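Type II secretion chaperone CpaB (Acinetobacter nosocomialis M2, PDB 6O38) binds the secreted metalloprotease CpaA as its type II secretion chaperone and probably supports its export. Local coordinates at residues 106-109 and 110-113. Numbering follows the deposited sequence.
Sequences PVDQ and DIVR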
ATOM      1  N   PRO G 106     -16.017  14.542   9.422  1.00 87.80           N
ATOM      2  CA  PRO G 106     -15.669  15.974   9.363  1.00 88.91           C
ATOM      3  C   PRO G 106     -14.424  16.255  10.192  1.00 88.40           C
ATOM      4  O   PRO G 106     -14.411  16.044  11.408  1.00 90.66           O
ATOM      5  CB  PRO G 106     -16.906  16.665   9.946  1.00 93.82           C
ATOM      6  CG  PRO G 106     -17.538  15.629  10.818  1.00 95.59           C
ATOM      7  CD  PRO G 106     -17.286  14.310  10.137  1.00 91.73           C
ATOM      8  N   VAL G 107     -13.376  16.744   9.532  1.00 76.52           N
ATOM      9  CA  VAL G 107     -12.129  17.043  10.227  1.00 77.08           C
ATOM     10  C   VAL G 107     -12.166  18.443  10.846  1.00 79.80           C
ATOM     11  O   VAL G 107     -11.498  18.696  11.855  1.00 80.80           O
ATOM     12  CB  VAL G 107     -10.948  16.873   9.249  1.00 76.87           C
ATOM     13  CG1 VAL G 107      -9.620  17.261   9.890  1.00 77.91           C
ATOM     14  CG2 VAL G 107     -10.891  15.437   8.713  1.00 74.85           C
ATOM     15  N   ASP G 108     -12.965  19.343  10.285  1.00 79.42           N
ATOM     16  CA  ASP G 108     -13.162  20.719  10.749  1.00 82.61           C
ATOM     17  C   ASP G 108     -14.410  21.233  10.029  1.00 84.09           C
ATOM     18  O   ASP G 108     -15.108  20.458   9.364  1.00 82.67           O
ATOM     19  CB  ASP G 108     -11.910  21.580  10.534  1.00 83.78           C
ATOM     20  CG  ASP G 108     -11.596  21.836   9.065  1.00 83.92           C
ATOM     21  OD1 ASP G 108     -12.336  21.359   8.184  1.00 82.95           O
ATOM     22  OD2 ASP G 108     -10.579  22.514   8.795  1.00 85.43           O
ATOM     23  N   GLN G 109     -14.713  22.531  10.153  1.00 86.59           N
ATOM     24  CA  GLN G 109     -15.887  23.047   9.445  1.00 88.25           C
ATOM     25  C   GLN G 109     -15.726  22.987   7.931  1.00 86.84           C
ATOM     26  O   GLN G 109     -16.727  22.945   7.207  1.00 87.31           O
ATOM     27  CB  GLN G 109     -16.227  24.478   9.864  1.00 92.09           C
ATOM     28  CG  GLN G 109     -16.811  24.637  11.248  1.00 94.37           C
ATOM     29  CD  GLN G 109     -17.221  26.080  11.494  1.00 98.35           C
ATOM     30  OE1 GLN G 109     -17.050  26.929  10.619  1.00 99.32           O
ATOM     31  NE2 GLN G 109     -17.786  26.360  12.665  1.00100.94           N
ATOM     32  N   ASP G 110     -14.492  22.967   7.426  1.00 85.33           N
ATOM     33  CA  ASP G 110     -14.281  23.084   5.992  1.00 84.71           C
ATOM     34  C   ASP G 110     -13.763  21.820   5.318  1.00 81.27           C
ATOM     35  O   ASP G 110     -13.929  21.680   4.101  1.00 80.77           O
ATOM     36  CB  ASP G 110     -13.309  24.238   5.711  1.00 86.49           C
ATOM     37  CG  ASP G 110     -13.013  24.406   4.239  1.00 86.31           C
ATOM     38  OD1 ASP G 110     -13.964  24.638   3.466  1.00 87.44           O
ATOM     39  OD2 ASP G 110     -11.829  24.295   3.858  1.00 85.25           O
ATOM     40  N   ILE G 111     -13.179  20.890   6.067  1.00 79.12           N
ATOM     41  CA  ILE G 111     -12.514  19.723   5.499  1.00 76.00           C
ATOM     42  C   ILE G 111     -13.242  18.469   5.966  1.00 74.33           C
ATOM     43  O   ILE G 111     -13.515  18.309   7.161  1.00 74.89           O
ATOM     44  CB  ILE G 111     -11.026  19.677   5.889  1.00 74.99           C
ATOM     45  CG1 ILE G 111     -10.324  20.951   5.417  1.00 77.29           C
ATOM     46  CG2 ILE G 111     -10.359  18.461   5.292  1.00 72.70           C
ATOM     47  CD1 ILE G 111      -8.902  21.083   5.917  1.00 77.96           C
ATOM     48  N   VAL G 112     -13.562  17.590   5.019  1.00 73.57           N
ATOM     49  CA  VAL G 112     -14.191  16.304   5.292  1.00 71.28           C
ATOM     50  C   VAL G 112     -13.310  15.218   4.694  1.00 69.91           C
ATOM     51  O   VAL G 112     -12.766  15.385   3.597  1.00 70.79           O
ATOM     52  CB  VAL G 112     -15.621  16.240   4.711  1.00 72.07           C
ATOM     53  CG1 VAL G 112     -16.234  14.867   4.927  1.00 70.60           C
ATOM     54  CG2 VAL G 112     -16.494  17.323   5.327  1.00 75.13           C
ATOM     55  N   ARG G 113     -13.164  14.108   5.416  1.00 69.48           N
ATOM     56  CA  ARG G 113     -12.349  12.984   4.974  1.00 67.21           C
ATOM     57  C   ARG G 113     -13.231  11.769   4.734  1.00 65.35           C
ATOM     58  O   ARG G 113     -14.006  11.376   5.613  1.00 65.17           O
ATOM     59  CB  ARG G 113     -11.267  12.644   6.005  1.00 66.42           C
ATOM     60  CG  ARG G 113     -10.272  11.602   5.517  1.00 64.69           C
ATOM     61  CD  ARG G 113      -9.361  11.105   6.631  1.00 64.08           C
ATOM     62  NE  ARG G 113      -9.167  12.088   7.694  1.00 65.79           N
ATOM     63  CZ  ARG G 113      -8.121  12.904   7.774  1.00 67.58           C
ATOM     64  NH1 ARG G 113      -7.171  12.863   6.849  1.00 68.18           N
ATOM     65  NH2 ARG G 113      -8.023  13.765   8.777  1.00 68.94           N
TER
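Val107 N donates to Ile111 O over 2.8 Å, and Asp108 N adds a weak second bond to the same carbonyl, so two consecutive amides of the turn converge on one acceptor. The first donor stands tilted 24° from the carbonyl plane. Asp108 returns the grip with its side chain: chi1 of 68° sets CG between its own backbone N and carbonyl carbon and folds OD1 back over the turn. There OD1 accepts a weak bond from Asp110 N at 2.8 Å, which makes an Asx turn; a second bond, from Ile111 N, is modelled so short that its length is doubtful. Its OD2 lies against the CG1-CD1 arm of Ile111, 3.6 Å from CD1. Flanking the turn, Pro106 and Val112 form an antiparallel non-hydrogen-bonded pair closing the hairpin between strands 95-106 and 111-118. Val107 CG2 meets the Arg113 guanidinium obliquely, 3.3 Å from NH2, while NH1 forms a salt bridge with Glu400 of the CpaA chain. The Asp110 carboxylate leads away from the turn: OD2 is hydrogen-bonded to Ser133 OG and to Ser392 OG of the CpaA chain, OD1 to Lys135 N. These donors would probably offset the repulsion between Asp108 OD1 and Asp110 OD2, 5.3 Å apart. Asp108 thus bonds within the turn, whereas Asp110 and Arg113 bring polar contacts to the chaperone-substrate interface.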